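PDB 4RR5: malonyl CoA-acyl carrier protein transacylase from Synechocystis sp. PCC 6803 substr. Kazusa, which transfers the malonyl group from coenzyme A to the acyl carrier protein, supplying malonyl-ACP for fatty acid biosynthesis. Local coordinates for residues 109-113 with 198-203; 122-126 with 161-167; 244-249 with 271-276. All blocks are in the same frame, centred on the assembly; numbering follows the deposited sequence.

Contact 1: residues 109-113 with 198-203. With ACT (acetate ion), chain B.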
ATOM      1  N   LEU A 109     -10.054   5.064   9.536  1.00 19.12           N
ATOM      2  CA  LEU A 109      -9.120   5.887   8.765  1.00 23.12           C
ATOM      3  C   LEU A 109      -9.093   5.502   7.291  1.00 24.50           C
ATOM      4  O   LEU A 109      -9.181   6.361   6.412  1.00 26.73           O
ATOM      5  CB  LEU A 109      -7.707   5.790   9.351  1.00 24.86           C
ATOM      6  CG  LEU A 109      -7.582   6.440  10.726  1.00 26.03           C
ATOM      7  CD1 LEU A 109      -6.265   6.101  11.364  1.00 25.75           C
ATOM      8  CD2 LEU A 109      -7.742   7.945  10.558  1.00 27.52           C
ATOM      9  N   VAL A 110      -8.976   4.206   7.019  1.00 25.74           N
ATOM     10  CA  VAL A 110      -8.911   3.729   5.653  1.00 19.15           C
ATOM     11  C   VAL A 110     -10.190   4.077   4.904  1.00 23.73           C
ATOM     12  O   VAL A 110     -10.159   4.520   3.746  1.00 26.01           O
ATOM     13  CB  VAL A 110      -8.666   2.236   5.632  1.00 20.55           C
ATOM     14  CG1 VAL A 110      -8.987   1.657   4.257  1.00 18.14           C
ATOM     15  CG2 VAL A 110      -7.219   1.954   6.037  1.00 18.92           C
ATOM     16  N   LYS A 111     -11.318   3.915   5.585  1.00 23.24           N
ATOM     17  CA  LYS A 111     -12.617   4.207   4.997  1.00 22.84           C
ATOM     18  C   LYS A 111     -12.694   5.655   4.556  1.00 25.42           C
ATOM     19  O   LYS A 111     -13.135   5.954   3.447  1.00 27.75           O
ATOM     20  CB  LYS A 111     -13.718   3.894   5.998  1.00 26.19           C
ATOM     21  CG  LYS A 111     -15.133   4.139   5.549  1.00 25.56           C
ATOM     22  CD  LYS A 111     -16.054   3.698   6.698  1.00 28.38           C
ATOM     23  CE  LYS A 111     -17.517   3.755   6.330  1.00 34.77           C
ATOM     24  NZ  LYS A 111     -17.958   5.161   6.206  1.00 42.18           N
ATOM     25  N   GLN A 112     -12.255   6.556   5.426  1.00 28.63           N
ATOM     26  CA  GLN A 112     -12.292   7.974   5.106  1.00 31.36           C
ATOM     27  C   GLN A 112     -11.277   8.282   4.020  1.00 28.41           C
ATOM     28  O   GLN A 112     -11.595   8.976   3.055  1.00 30.70           O
ATOM     29  CB  GLN A 112     -12.029   8.832   6.341  1.00 31.20           C
ATOM     30  CG  GLN A 112     -12.051  10.327   6.050  1.00 39.63           C
ATOM     31  CD  GLN A 112     -11.961  11.166   7.314  1.00 44.28           C
ATOM     32  OE1 GLN A 112     -12.161  10.653   8.417  1.00 44.03           O
ATOM     33  NE2 GLN A 112     -11.659  12.463   7.159  1.00 37.07           N
ATOM     34  N   ARG A 113     -10.070   7.742   4.173  1.00 25.61           N
ATOM     35  CA  ARG A 113      -8.995   7.972   3.219  1.00 24.94           C
ATOM     36  C   ARG A 113      -9.438   7.634   1.806  1.00 28.95           C
ATOM     37  O   ARG A 113      -9.211   8.412   0.868  1.00 26.50           O
ATOM     38  CB  ARG A 113      -7.770   7.141   3.582  1.00 21.23           C
ATOM     39  CG  ARG A 113      -6.589   7.364   2.673  1.00 21.79           C
ATOM     40  CD  ARG A 113      -5.691   6.147   2.697  1.00 24.01           C
ATOM     41  NE  ARG A 113      -4.324   6.444   2.286  1.00 19.48           N
ATOM     42  CZ  ARG A 113      -3.713   5.863   1.259  1.00 23.38           C
ATOM     43  NH1 ARG A 113      -4.341   4.949   0.539  1.00 25.10           N
ATOM     44  NH2 ARG A 113      -2.461   6.182   0.961  1.00 23.92           N
ATOM     45  N   SER A 198      -8.184  17.947   4.557  1.00 44.68           N
ATOM     46  CA  SER A 198      -9.299  17.676   5.471  1.00 50.76           C
ATOM     47  C   SER A 198      -9.125  16.352   6.240  1.00 49.17           C
ATOM     48  O   SER A 198      -9.441  16.255   7.438  1.00 44.53           O
ATOM     49  CB  SER A 198     -10.625  17.658   4.720  1.00 52.33           C
ATOM     50  OG  SER A 198     -11.707  17.701   5.643  1.00 55.58           O
ATOM     51  N   PHE A 199      -8.634  15.337   5.535  1.00 43.85           N
ATOM     52  CA  PHE A 199      -8.333  14.035   6.123  1.00 43.47           C
ATOM     53  C   PHE A 199      -7.226  14.147   7.177  1.00 40.26           C
ATOM     54  O   PHE A 199      -7.247  13.441   8.187  1.00 37.24           O
ATOM     55  CB  PHE A 199      -7.942  13.046   5.009  1.00 39.22           C
ATOM     56  CG  PHE A 199      -7.452  11.711   5.506  1.00 33.05           C
ATOM     57  CD1 PHE A 199      -8.279  10.876   6.247  1.00 33.26           C
ATOM     58  CD2 PHE A 199      -6.162  11.282   5.209  1.00 27.53           C
ATOM     59  CE1 PHE A 199      -7.825   9.638   6.699  1.00 27.88           C
ATOM     60  CE2 PHE A 199      -5.706  10.055   5.649  1.00 26.05           C
ATOM     61  CZ  PHE A 199      -6.540   9.225   6.399  1.00 24.96           C
ATOM     62  N   ALA A 200      -6.270  15.046   6.938  1.00 41.54           N
ATOM     63  CA  ALA A 200      -5.182  15.313   7.888  1.00 41.20           C
ATOM     64  C   ALA A 200      -5.691  15.863   9.213  1.00 34.75           C
ATOM     65  O   ALA A 200      -5.164  15.524  10.269  1.00 33.84           O
ATOM     66  CB  ALA A 200      -4.171  16.278   7.287  1.00 39.56           C
ATOM     67  N   GLN A 201      -6.691  16.738   9.145  1.00 38.69           N
ATOM     68  CA  GLN A 201      -7.375  17.209  10.343  1.00 43.46           C
ATOM     69  C   GLN A 201      -7.864  16.000  11.152  1.00 43.92           C
ATOM     70  O   GLN A 201      -7.594  15.895  12.345  1.00 41.16           O
ATOM     71  CB  GLN A 201      -8.536  18.153   9.979  1.00 48.43           C
ATOM     72  CG  GLN A 201      -8.143  19.645   9.946  1.00 51.17           C
ATOM     73  CD  GLN A 201      -9.072  20.526   9.089  1.00 61.71           C
ATOM     74  OE1 GLN A 201     -10.222  20.171   8.816  1.00 59.96           O
ATOM     75  NE2 GLN A 201      -8.561  21.681   8.663  1.00 60.45           N
ATOM     76  N   THR A 202      -8.549  15.072  10.489  1.00 45.60           N
ATOM     77  CA  THR A 202      -8.967  13.814  11.116  1.00 39.79           C
ATOM     78  C   THR A 202      -7.795  13.004  11.700  1.00 40.82           C
ATOM     79  O   THR A 202      -7.871  12.485  12.828  1.00 33.60           O
ATOM     80  CB  THR A 202      -9.730  12.929  10.101  1.00 43.23           C
ATOM     81  OG1 THR A 202     -11.050  13.453   9.899  1.00 42.82           O
ATOM     82  CG2 THR A 202      -9.810  11.475  10.582  1.00 37.02           C
ATOM     83  N   LEU A 203      -6.714  12.895  10.931  1.00 39.68           N
ATOM     84  CA  LEU A 203      -5.576  12.075  11.342  1.00 35.03           C
ATOM     85  C   LEU A 203      -4.865  12.613  12.581  1.00 39.93           C
ATOM     86  O   LEU A 203      -4.535  11.840  13.486  1.00 43.21           O
ATOM     87  CB  LEU A 203      -4.570  11.936  10.200  1.00 34.64           C
ATOM     88  CG  LEU A 203      -4.527  10.583   9.483  1.00 36.63           C
ATOM     89  CD1 LEU A 203      -3.453  10.549   8.392  1.00 29.46           C
ATOM     90  CD2 LEU A 203      -4.309   9.457  10.471  1.00 35.80           C
TER
HETATM   91  C   ACT B 301      -3.665   4.480  -3.474  1.00 36.66           C
HETATM   92  O   ACT B 301      -3.451   4.079  -2.291  1.00 28.61           O
HETATM   93  OXT ACT B 301      -4.805   4.255  -3.959  1.00 34.63           O
HETATM   94  CH3 ACT B 301      -2.623   5.190  -4.303  1.00 34.68           C
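The ring of Phe199 lies against helix 109-113 with the CB of Arg113 over one face, 4.2 Å from CB to the ring centroid and 28° off the ring normal, a CH-pi contact. The same face has the CA of Arg113 above it, displaced toward the rim, while the amide carbon CD of Gln112 sits in plane at the ring edge. Amide and ring planes stand steeply to each other. The carbonyl O of Leu109 approaches the ring obliquely, 3.6 Å from Phe199 CE1, and is also the acceptor of the helical bond from Arg113 N. Two helices pack here almost antiparallel, at 169° with their axes 10.8 Å apart, in the acyltransferase fold of the FabD family. The extended chain of Gln112, its CG anti to the backbone N, carries the amide across the gap, where Gln112 NE2 donates to Thr202 OG1 at 3.0 Å and 153°; the hydroxyl lies nearly in the amide plane. At the other end, Leu109 CD2 meets Leu203 CD2 at 3.8 Å, the two side chains crossing at about a right angle. The polar end of Arg113 leads away from this interface to the active site: NH2 bonds to Gln237 OE1 and to the OG of Ser88, the active-site serine inferred by similarity, and NH1 to Gln60 OE1. An acetate, probably from the crystallisation liquor, lies at the guanidinium edge near its plane, its O accepting from Arg113 NH1 at 3.1 Å, and it is also hydrogen-bonded to Ser88 OG.

Contact 2: residues 122-126 with 161-167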
ATOM      1  N   GLY A 122     -10.448  13.446 -11.405  1.00 54.20           N
ATOM      2  CA  GLY A 122     -10.053  14.443 -12.378  1.00 49.85           C
ATOM      3  C   GLY A 122      -8.828  13.996 -13.160  1.00 53.59           C
ATOM      4  O   GLY A 122      -8.875  13.904 -14.386  1.00 55.31           O
ATOM      5  N   GLY A 123      -7.735  13.700 -12.458  1.00 50.97           N
ATOM      6  CA  GLY A 123      -6.475  13.375 -13.110  1.00 46.96           C
ATOM      7  C   GLY A 123      -6.230  11.890 -13.307  1.00 47.75           C
ATOM      8  O   GLY A 123      -7.173  11.094 -13.318  1.00 42.97           O
ATOM      9  N   MET A 124      -4.954  11.515 -13.414  1.00 49.12           N
ATOM     10  CA  MET A 124      -4.572  10.201 -13.924  1.00 42.57           C
ATOM     11  C   MET A 124      -3.160   9.749 -13.500  1.00 41.48           C
ATOM     12  O   MET A 124      -2.272  10.569 -13.265  1.00 41.14           O
ATOM     13  CB  MET A 124      -4.684  10.241 -15.449  1.00 45.76           C
ATOM     14  CG  MET A 124      -4.280   9.000 -16.178  1.00 44.00           C
ATOM     15  SD  MET A 124      -3.818   9.428 -17.859  1.00 57.93           S
ATOM     16  CE  MET A 124      -2.728   8.052 -18.243  1.00 53.50           C
ATOM     17  N   MET A 125      -2.960   8.437 -13.396  1.00 45.36           N
ATOM     18  CA  MET A 125      -1.634   7.875 -13.149  1.00 38.00           C
ATOM     19  C   MET A 125      -1.286   6.777 -14.156  1.00 38.43           C
ATOM     20  O   MET A 125      -2.164   6.037 -14.604  1.00 39.90           O
ATOM     21  CB  MET A 125      -1.546   7.302 -11.732  1.00 36.77           C
ATOM     22  CG  MET A 125      -2.183   8.167 -10.655  1.00 36.14           C
ATOM     23  SD  MET A 125      -2.241   7.274  -9.096  1.00 30.20           S
ATOM     24  CE  MET A 125      -0.527   7.370  -8.589  1.00 24.78           C
ATOM     25  N   ALA A 126      -0.001   6.668 -14.493  1.00 37.68           N
ATOM     26  CA  ALA A 126       0.490   5.604 -15.369  1.00 41.01           C
ATOM     27  C   ALA A 126       1.750   4.961 -14.814  1.00 40.88           C
ATOM     28  O   ALA A 126       2.550   5.618 -14.148  1.00 41.95           O
ATOM     29  CB  ALA A 126       0.761   6.136 -16.772  1.00 41.33           C
ATOM     30  N   GLY A 161      -0.554  12.754 -12.329  1.00 43.88           N
ATOM     31  CA  GLY A 161      -0.861  14.124 -12.691  1.00 44.70           C
ATOM     32  C   GLY A 161      -2.032  14.290 -13.633  1.00 45.64           C
ATOM     33  O   GLY A 161      -2.948  13.456 -13.668  1.00 43.48           O
ATOM     34  N   THR A 162      -2.004  15.383 -14.391  1.00 44.88           N
ATOM     35  CA  THR A 162      -3.078  15.693 -15.330  1.00 54.48           C
ATOM     36  C   THR A 162      -3.132  14.624 -16.414  1.00 50.88           C
ATOM     37  O   THR A 162      -2.112  14.001 -16.728  1.00 42.69           O
ATOM     38  CB  THR A 162      -2.895  17.094 -15.971  1.00 47.71           C
ATOM     39  OG1 THR A 162      -1.703  17.117 -16.771  1.00 44.89           O
ATOM     40  CG2 THR A 162      -2.800  18.161 -14.889  1.00 45.62           C
ATOM     41  N   VAL A 163      -4.324  14.396 -16.966  1.00 52.96           N
ATOM     42  CA  VAL A 163      -4.488  13.419 -18.046  1.00 54.93           C
ATOM     43  C   VAL A 163      -3.588  13.755 -19.229  1.00 55.61           C
ATOM     44  O   VAL A 163      -2.802  12.913 -19.689  1.00 52.48           O
ATOM     45  CB  VAL A 163      -5.944  13.338 -18.543  1.00 57.70           C
ATOM     46  CG1 VAL A 163      -6.030  12.434 -19.776  1.00 52.97           C
ATOM     47  CG2 VAL A 163      -6.868  12.834 -17.430  1.00 51.05           C
ATOM     48  N   ALA A 164      -3.704  14.997 -19.698  1.00 52.83           N
ATOM     49  CA  ALA A 164      -2.882  15.504 -20.793  1.00 50.67           C
ATOM     50  C   ALA A 164      -1.386  15.287 -20.535  1.00 53.91           C
ATOM     51  O   ALA A 164      -0.687  14.724 -21.380  1.00 53.83           O
ATOM     52  CB  ALA A 164      -3.173  16.977 -21.022  1.00 35.79           C
ATOM     53  N   GLY A 165      -0.912  15.713 -19.364  1.00 52.83           N
ATOM     54  CA  GLY A 165       0.497  15.605 -19.007  1.00 51.97           C
ATOM     55  C   GLY A 165       1.068  14.191 -18.928  1.00 54.56           C
ATOM     56  O   GLY A 165       2.219  13.952 -19.324  1.00 49.46           O
ATOM     57  N   VAL A 166       0.283  13.258 -18.389  1.00 50.59           N
ATOM     58  CA  VAL A 166       0.756  11.893 -18.208  1.00 51.06           C
ATOM     59  C   VAL A 166       0.803  11.173 -19.549  1.00 59.65           C
ATOM     60  O   VAL A 166       1.738  10.419 -19.827  1.00 60.29           O
ATOM     61  CB  VAL A 166      -0.122  11.099 -17.228  1.00 49.11           C
ATOM     62  CG1 VAL A 166       0.378   9.669 -17.119  1.00 47.57           C
ATOM     63  CG2 VAL A 166      -0.107  11.760 -15.858  1.00 46.04           C
ATOM     64  N   GLU A 167      -0.204  11.421 -20.385  1.00 58.59           N
ATOM     65  CA  GLU A 167      -0.201  10.920 -21.760  1.00 58.00           C
ATOM     66  C   GLU A 167       1.022  11.412 -22.563  1.00 64.41           C
ATOM     67  O   GLU A 167       1.529  10.700 -23.440  1.00 64.79           O
ATOM     68  CB  GLU A 167      -1.498  11.325 -22.467  1.00 50.07           C
ATOM     69  CG  GLU A 167      -2.749  10.662 -21.901  1.00 50.32           C
ATOM     70  CD  GLU A 167      -2.892   9.212 -22.342  1.00 57.26           C
ATOM     71  OE1 GLU A 167      -3.895   8.574 -21.965  1.00 59.56           O
ATOM     72  OE2 GLU A 167      -2.007   8.706 -23.067  1.00 59.70           O
TER
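Met124 and Gly161 form an antiparallel hydrogen-bonded pair where the mixed sheet passes into helix 163-171: Met124 N donates to Gly161 O at 2.8 Å, and Gly161 N returns a bond to Met124 O at 2.9 Å. From this pair the Met124 side chain runs out over the first turn of the helix. Its CB rests on Val163 CG2 at 3.9 Å; CG, anti to the backbone N (chi1 178°), starts an extended chain that takes SD past the CA and O of Val163. The terminal CE then reaches Val166 CG1 at 3.7 Å and also approaches Glu167 OE1. Cut back to an alanine here, the side chain would end at CB, which would probably open a gap over the first turn of the helix and leave Val166 CG1 with only Ala126 CB of the strand still against it. Gly123 precedes the pair, and a CB there would clash with the carbonyl O of Gly161. Val166 CG1 also touches Ala126 CB at 3.6 Å, so the helix meets two residues of the strand through one methyl. Thr162 is the N-cap of the helix, its OG1 accepting from Gly165 N at 3.1 Å and 144°.

Contact 3: residues 244-249 with 271-276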
ATOM      1  N   TRP A 244       9.206   2.998  -2.485  1.00 27.22           N
ATOM      2  CA  TRP A 244       9.219   1.580  -2.156  1.00 24.66           C
ATOM      3  C   TRP A 244      10.562   0.956  -2.487  1.00 29.02           C
ATOM      4  O   TRP A 244      11.056   0.120  -1.730  1.00 31.27           O
ATOM      5  CB  TRP A 244       8.102   0.818  -2.865  1.00 25.59           C
ATOM      6  CG  TRP A 244       7.959  -0.536  -2.279  1.00 22.60           C
ATOM      7  CD1 TRP A 244       8.401  -1.713  -2.810  1.00 24.38           C
ATOM      8  CD2 TRP A 244       7.395  -0.855  -1.006  1.00 21.01           C
ATOM      9  NE1 TRP A 244       8.134  -2.750  -1.949  1.00 25.33           N
ATOM     10  CE2 TRP A 244       7.523  -2.249  -0.829  1.00 27.23           C
ATOM     11  CE3 TRP A 244       6.792  -0.100   0.004  1.00 22.97           C
ATOM     12  CZ2 TRP A 244       7.048  -2.905   0.309  1.00 21.28           C
ATOM     13  CZ3 TRP A 244       6.337  -0.751   1.140  1.00 20.83           C
ATOM     14  CH2 TRP A 244       6.470  -2.139   1.281  1.00 22.27           C
ATOM     15  N   ARG A 245      11.163   1.367  -3.599  1.00 30.31           N
ATOM     16  CA  ARG A 245      12.512   0.910  -3.937  1.00 32.86           C
ATOM     17  C   ARG A 245      13.447   1.070  -2.743  1.00 30.84           C
ATOM     18  O   ARG A 245      14.072   0.108  -2.299  1.00 32.32           O
ATOM     19  CB  ARG A 245      13.062   1.671  -5.151  1.00 37.28           C
ATOM     20  CG  ARG A 245      14.516   1.322  -5.505  1.00 39.54           C
ATOM     21  CD  ARG A 245      15.084   2.161  -6.668  1.00 39.02           C
ATOM     22  NE  ARG A 245      15.015   3.612  -6.462  1.00 35.63           N
ATOM     23  CZ  ARG A 245      15.872   4.326  -5.729  1.00 38.86           C
ATOM     24  NH1 ARG A 245      16.879   3.738  -5.094  1.00 41.91           N
ATOM     25  NH2 ARG A 245      15.720   5.641  -5.621  1.00 40.66           N
ATOM     26  N   GLU A 246      13.507   2.287  -2.212  1.00 34.57           N
ATOM     27  CA  GLU A 246      14.345   2.599  -1.056  1.00 32.47           C
ATOM     28  C   GLU A 246      13.899   1.841   0.178  1.00 33.31           C
ATOM     29  O   GLU A 246      14.680   1.627   1.108  1.00 35.92           O
ATOM     30  CB  GLU A 246      14.326   4.101  -0.756  1.00 31.58           C
ATOM     31  CG  GLU A 246      15.031   4.976  -1.786  1.00 32.03           C
ATOM     32  CD  GLU A 246      14.775   6.455  -1.549  1.00 38.86           C
ATOM     33  OE1 GLU A 246      13.741   6.965  -2.018  1.00 43.78           O
ATOM     34  OE2 GLU A 246      15.595   7.115  -0.880  1.00 42.89           O
ATOM     35  N   THR A 247      12.635   1.447   0.205  1.00 33.92           N
ATOM     36  CA  THR A 247      12.139   0.719   1.359  1.00 31.52           C
ATOM     37  C   THR A 247      12.818  -0.642   1.409  1.00 30.55           C
ATOM     38  O   THR A 247      13.326  -1.062   2.458  1.00 29.03           O
ATOM     39  CB  THR A 247      10.622   0.575   1.317  1.00 26.38           C
ATOM     40  OG1 THR A 247      10.032   1.875   1.465  1.00 26.67           O
ATOM     41  CG2 THR A 247      10.157  -0.308   2.448  1.00 23.94           C
ATOM     42  N   MET A 248      12.867  -1.297   0.253  1.00 26.95           N
ATOM     43  CA  MET A 248      13.468  -2.618   0.129  1.00 30.15           C
ATOM     44  C   MET A 248      14.980  -2.614   0.381  1.00 35.61           C
ATOM     45  O   MET A 248      15.512  -3.508   1.052  1.00 35.49           O
ATOM     46  CB  MET A 248      13.152  -3.193  -1.252  1.00 31.79           C
ATOM     47  CG  MET A 248      11.681  -3.483  -1.418  1.00 21.11           C
ATOM     48  SD  MET A 248      11.226  -4.068  -3.036  1.00 30.88           S
ATOM     49  CE  MET A 248      11.595  -2.608  -4.024  1.00 30.88           C
ATOM     50  N   VAL A 249      15.664  -1.607  -0.149  1.00 36.28           N
ATOM     51  CA  VAL A 249      17.099  -1.468   0.066  1.00 32.36           C
ATOM     52  C   VAL A 249      17.414  -1.264   1.542  1.00 36.15           C
ATOM     53  O   VAL A 249      18.361  -1.863   2.066  1.00 41.88           O
ATOM     54  CB  VAL A 249      17.685  -0.289  -0.736  1.00 34.87           C
ATOM     55  CG1 VAL A 249      19.188  -0.213  -0.535  1.00 35.49           C
ATOM     56  CG2 VAL A 249      17.347  -0.420  -2.211  1.00 28.97           C
ATOM     57  N   LEU A 271       8.509  -6.977  -7.158  1.00 32.74           N
ATOM     58  CA  LEU A 271       9.386  -5.814  -7.082  1.00 29.21           C
ATOM     59  C   LEU A 271      10.694  -6.182  -6.393  1.00 35.38           C
ATOM     60  O   LEU A 271      11.771  -5.855  -6.884  1.00 35.33           O
ATOM     61  CB  LEU A 271       8.701  -4.658  -6.343  1.00 27.91           C
ATOM     62  CG  LEU A 271       7.561  -3.989  -7.112  1.00 28.01           C
ATOM     63  CD1 LEU A 271       6.855  -2.968  -6.266  1.00 22.77           C
ATOM     64  CD2 LEU A 271       8.103  -3.348  -8.363  1.00 32.47           C
ATOM     65  N   CYS A 272      10.599  -6.875  -5.265  1.00 35.23           N
ATOM     66  CA  CYS A 272      11.793  -7.228  -4.503  1.00 38.01           C
ATOM     67  C   CYS A 272      12.781  -8.108  -5.276  1.00 41.94           C
ATOM     68  O   CYS A 272      13.994  -8.059  -5.030  1.00 44.09           O
ATOM     69  CB  CYS A 272      11.417  -7.935  -3.210  1.00 33.27           C
ATOM     70  SG  CYS A 272      12.741  -7.832  -1.990  1.00 29.97           S
ATOM     71  N   LYS A 273      12.257  -8.910  -6.197  1.00 38.80           N
ATOM     72  CA  LYS A 273      13.090  -9.771  -7.023  1.00 43.50           C
ATOM     73  C   LYS A 273      14.168  -8.944  -7.699  1.00 47.13           C
ATOM     74  O   LYS A 273      15.363  -9.178  -7.515  1.00 46.99           O
ATOM     75  CB  LYS A 273      12.249 -10.500  -8.072  1.00 38.45           C
ATOM     76  CG  LYS A 273      11.529 -11.731  -7.546  1.00 37.75           C
ATOM     77  CD  LYS A 273      10.907 -12.521  -8.689  1.00 38.86           C
ATOM     78  CE  LYS A 273      10.100 -13.707  -8.162  1.00 33.73           C
ATOM     79  NZ  LYS A 273       9.660 -14.585  -9.272  1.00 38.53           N
ATOM     80  N   ARG A 274      13.721  -7.943  -8.445  1.00 49.85           N
ATOM     81  CA  ARG A 274      14.603  -7.105  -9.239  1.00 45.10           C
ATOM     82  C   ARG A 274      15.142  -5.901  -8.472  1.00 47.22           C
ATOM     83  O   ARG A 274      15.469  -4.885  -9.089  1.00 54.93           O
ATOM     84  CB  ARG A 274      13.861  -6.639 -10.491  1.00 45.34           C
ATOM     85  CG  ARG A 274      13.255  -7.794 -11.277  1.00 49.26           C
ATOM     86  CD  ARG A 274      12.268  -7.341 -12.345  1.00 47.89           C
ATOM     87  NE  ARG A 274      11.769  -8.496 -13.077  1.00 54.84           N
ATOM     88  CZ  ARG A 274      12.270  -8.930 -14.230  1.00 59.16           C
ATOM     89  NH1 ARG A 274      13.278  -8.280 -14.805  1.00 59.01           N
ATOM     90  NH2 ARG A 274      11.756 -10.009 -14.816  1.00 50.99           N
ATOM     91  N   THR A 275      15.240  -6.005  -7.143  1.00 44.07           N
ATOM     92  CA  THR A 275      15.800  -4.915  -6.334  1.00 41.72           C
ATOM     93  C   THR A 275      16.753  -5.411  -5.256  1.00 44.15           C
ATOM     94  O   THR A 275      17.864  -4.896  -5.117  1.00 42.52           O
ATOM     95  CB  THR A 275      14.701  -4.079  -5.654  1.00 37.58           C
ATOM     96  OG1 THR A 275      13.964  -3.360  -6.649  1.00 37.93           O
ATOM     97  CG2 THR A 275      15.313  -3.086  -4.653  1.00 37.23           C
ATOM     98  N   CYS A 276      16.302  -6.388  -4.474  1.00 47.95           N
ATOM     99  CA  CYS A 276      17.170  -7.082  -3.523  1.00 51.45           C
ATOM    100  C   CYS A 276      16.976  -8.584  -3.672  1.00 50.50           C
ATOM    101  O   CYS A 276      16.273  -9.203  -2.875  1.00 51.27           O
ATOM    102  CB  CYS A 276      16.882  -6.640  -2.091  1.00 41.86           C
ATOM    103  SG  CYS A 276      17.032  -4.875  -1.865  1.00 46.28           S
TER
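The backbones of helix 244-249 and segment 271-276 come within 6.7 Å between the CA atoms of Met248 and Cys272, and again between those of Val249 and Cys276, while Arg274 is the first residue to leave helical backbone angles. Met248 carries much of the contact. Its chain bends at chi3 (-66°), which separates the directions taken by sulfur and methyl: SD presses on the backbone of Cys272, 3.5 Å from its CA, whereas CE turns to Thr275, 3.6 Å from OG1. The two side chains cross at about a right angle, and Thr275 CG2 lies 4.0 Å from Met248 CB, so the threonine touches the methionine near both its root and its tip. Beyond it, Thr275 CG2 also meets Val249 CG2 at 4.1 Å. Cys276 SG lies 3.9 Å from Val249 CA. Leu271 meets the indole obliquely, its CD1 standing 4.0 Å from Trp244 CD1. Within segment 271-276, Cys272 O accepts from the N of both Thr275 and Cys276, which holds the chain in a turn as the helix ends. Tyr259 of strand 258-262 touches Met248 and Cys272 and accepts from Trp244 NE1 through its OH, while Asn152 and Ser153 of strand 146-153 border Leu271; the contact joins helix 244-254 to the end of helix 267-273 and the turn after it, next to strand 258-262 of the parallel sheet and strand 146-153 of the mixed sheet.

Overall arrangement
Following the chain from the N terminus, helix 103-119 supplies the first half of contact 1 and leads directly into strand 124-129, the first half of contact 2. Contact 2 closes after 34 intervening residues, joining the mixed sheet to helix 163-171. Its loop is nested within that of contact 1, which closes only at helix 193-204, after 84 residues, and pairs two helices near the active site. Contact 3 follows in series, with 21 residues between its segments, and joins helices 244-254 and 267-273. Contacts 1 and 3 lie on opposite sides of the chain's centre, their centres about 29 Å apart. No two of the three touch.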